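Local coordinates for putative MAR1 (Leishmania donovani, PDB 1X9G), which is of unknown function but belongs to the isochorismatase superfamily and may be a ribonuclease, at residues C25-E30 against T65-K70. Sequence-based numbering, arbitrary orientation.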
# COMPACT_ATOMS: atom_id res chain seq x y z
N CYS A 25 24.73 10.22 -0.39
CA CYS A 25 24.78 9.83 -1.78
C CYS A 25 25.37 8.43 -1.88
O CYS A 25 26.59 8.23 -1.73
CB CYS A 25 25.60 10.84 -2.59
SG CYS A 25 25.85 10.30 -4.29
N VAL A 26 24.50 7.44 -2.12
CA VAL A 26 24.93 6.07 -1.85
C VAL A 26 25.32 5.21 -3.05
O VAL A 26 24.50 4.97 -3.90
CB VAL A 26 24.11 5.33 -0.69
CG1 VAL A 26 22.86 6.02 -0.35
CG2 VAL A 26 23.95 3.83 -0.93
N ASP A 27 26.61 4.84 -3.12
CA ASP A 27 27.18 3.87 -4.08
C ASP A 27 26.96 4.11 -5.60
O ASP A 27 26.94 3.17 -6.39
CB ASP A 27 26.80 2.44 -3.69
CG ASP A 27 27.22 2.10 -2.27
OD1 ASP A 27 26.83 0.98 -1.81
OD2 ASP A 27 27.93 2.90 -1.61
N LEU A 28 26.86 5.36 -6.01
CA LEU A 28 26.73 5.67 -7.43
C LEU A 28 28.07 5.50 -8.23
O LEU A 28 28.71 6.46 -8.67
CB LEU A 28 26.06 7.04 -7.60
CG LEU A 28 24.58 7.14 -7.15
CD1 LEU A 28 24.06 8.57 -7.17
CD2 LEU A 28 23.61 6.20 -7.93
N GLN A 29 28.48 4.26 -8.44
CA GLN A 29 29.82 3.95 -8.96
C GLN A 29 29.76 3.30 -10.35
O GLN A 29 28.68 2.95 -10.85
CB GLN A 29 30.56 3.04 -7.96
CG GLN A 29 30.17 3.37 -6.54
CD GLN A 29 30.77 2.48 -5.52
OE1 GLN A 29 30.26 2.39 -4.40
NE2 GLN A 29 31.88 1.83 -5.86
N GLU A 30 30.95 3.11 -10.93
CA GLU A 30 31.09 2.79 -12.34
C GLU A 30 30.56 1.42 -12.73
O GLU A 30 29.94 1.28 -13.77
CB GLU A 30 32.55 3.01 -12.78
CG GLU A 30 32.83 2.87 -14.31
CD GLU A 30 31.98 3.82 -15.18
OE1 GLU A 30 30.72 3.80 -15.08
OE2 GLU A 30 32.60 4.57 -15.97
N THR A 65 29.29 7.71 -0.12
CA THR A 65 29.97 6.45 0.19
C THR A 65 30.30 5.77 -1.14
O THR A 65 29.49 5.82 -2.08
CB THR A 65 29.10 5.49 1.04
OG1 THR A 65 28.00 5.08 0.25
CG2 THR A 65 28.56 6.16 2.26
N GLU A 66 31.49 5.17 -1.21
CA GLU A 66 31.82 4.27 -2.31
C GLU A 66 32.05 2.93 -1.68
O GLU A 66 32.79 2.81 -0.70
CB GLU A 66 33.09 4.65 -3.07
CG GLU A 66 33.49 6.11 -3.12
CD GLU A 66 34.53 6.37 -4.19
OE1 GLU A 66 35.70 5.96 -4.02
OE2 GLU A 66 34.16 6.97 -5.23
N HIS A 67 31.44 1.92 -2.28
CA HIS A 67 31.47 0.55 -1.80
C HIS A 67 32.50 -0.23 -2.60
O HIS A 67 32.47 -0.20 -3.83
CB HIS A 67 30.11 -0.08 -2.05
CG HIS A 67 29.97 -1.44 -1.47
ND1 HIS A 67 29.61 -1.66 -0.16
CD2 HIS A 67 30.17 -2.66 -2.02
CE1 HIS A 67 29.57 -2.96 0.07
NE2 HIS A 67 29.91 -3.59 -1.04
N TYR A 68 33.38 -0.94 -1.89
CA TYR A 68 34.56 -1.62 -2.46
C TYR A 68 35.05 -0.97 -3.77
O TYR A 68 34.97 -1.57 -4.84
CB TYR A 68 34.24 -3.10 -2.65
CG TYR A 68 35.44 -3.99 -2.87
CD1 TYR A 68 35.62 -4.68 -4.09
CD2 TYR A 68 36.40 -4.17 -1.86
CE1 TYR A 68 36.71 -5.50 -4.31
CE2 TYR A 68 37.52 -4.99 -2.08
CZ TYR A 68 37.66 -5.66 -3.30
OH TYR A 68 38.74 -6.49 -3.50
N PRO A 69 35.55 0.29 -3.67
CA PRO A 69 35.83 1.14 -4.85
C PRO A 69 36.76 0.52 -5.91
O PRO A 69 36.34 0.35 -7.07
CB PRO A 69 36.47 2.40 -4.26
CG PRO A 69 36.25 2.34 -2.82
CD PRO A 69 35.88 0.97 -2.40
N LYS A 70 37.99 0.18 -5.53
CA LYS A 70 39.00 -0.35 -6.45
C LYS A 70 38.52 -1.60 -7.22
O LYS A 70 38.67 -1.68 -8.44
CB LYS A 70 40.34 -0.60 -5.72
CG LYS A 70 41.38 -1.40 -6.53
CD LYS A 70 42.06 -0.58 -7.66
CE LYS A 70 42.98 -1.47 -8.55
NZ LYS A 70 42.22 -2.41 -9.44
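Thr65 OG1 donates to Asp27 OD2 over 2.9 Å, arriving on the syn side but 33° out of the carboxylate plane. Asp27 sits just past the C-terminal end of strand 21-26, which pairs in parallel with strand 60-67 in a beta-alpha-beta unit of this isochorismatase-like fold. Asp27 OD1 forms a salt bridge with Lys90 and lies 3.5 Å from His67 CB. Asp27, Lys90 and Cys120, whose side chain touches Asp27, probably correspond to the Asp-Lys-Cys catalytic triad of related hydrolases. The backbones join through Thr65 N to Cys25 O and Asp27 N to Thr65 O, both 3.2 Å. Thr65 OG1 stands between its own backbone N and carbonyl carbon (chi1 67°), which turns the hydroxyl to the aspartate. After Val26 the first segment leaves the sheet, and the Gln29 side chain reaches across to the backbone of His67. Beyond CG it is extended, and its amide meets both polar backbone atoms of His67. His67 N to Gln29 OE1 is modelled at 2.5 Å, so short that its exact geometry is doubtful. The other half of the amide answers with Gln29 NE2 to His67 O, 2.9 Å, the carbonyl oxygen lying 11° out of the amide plane.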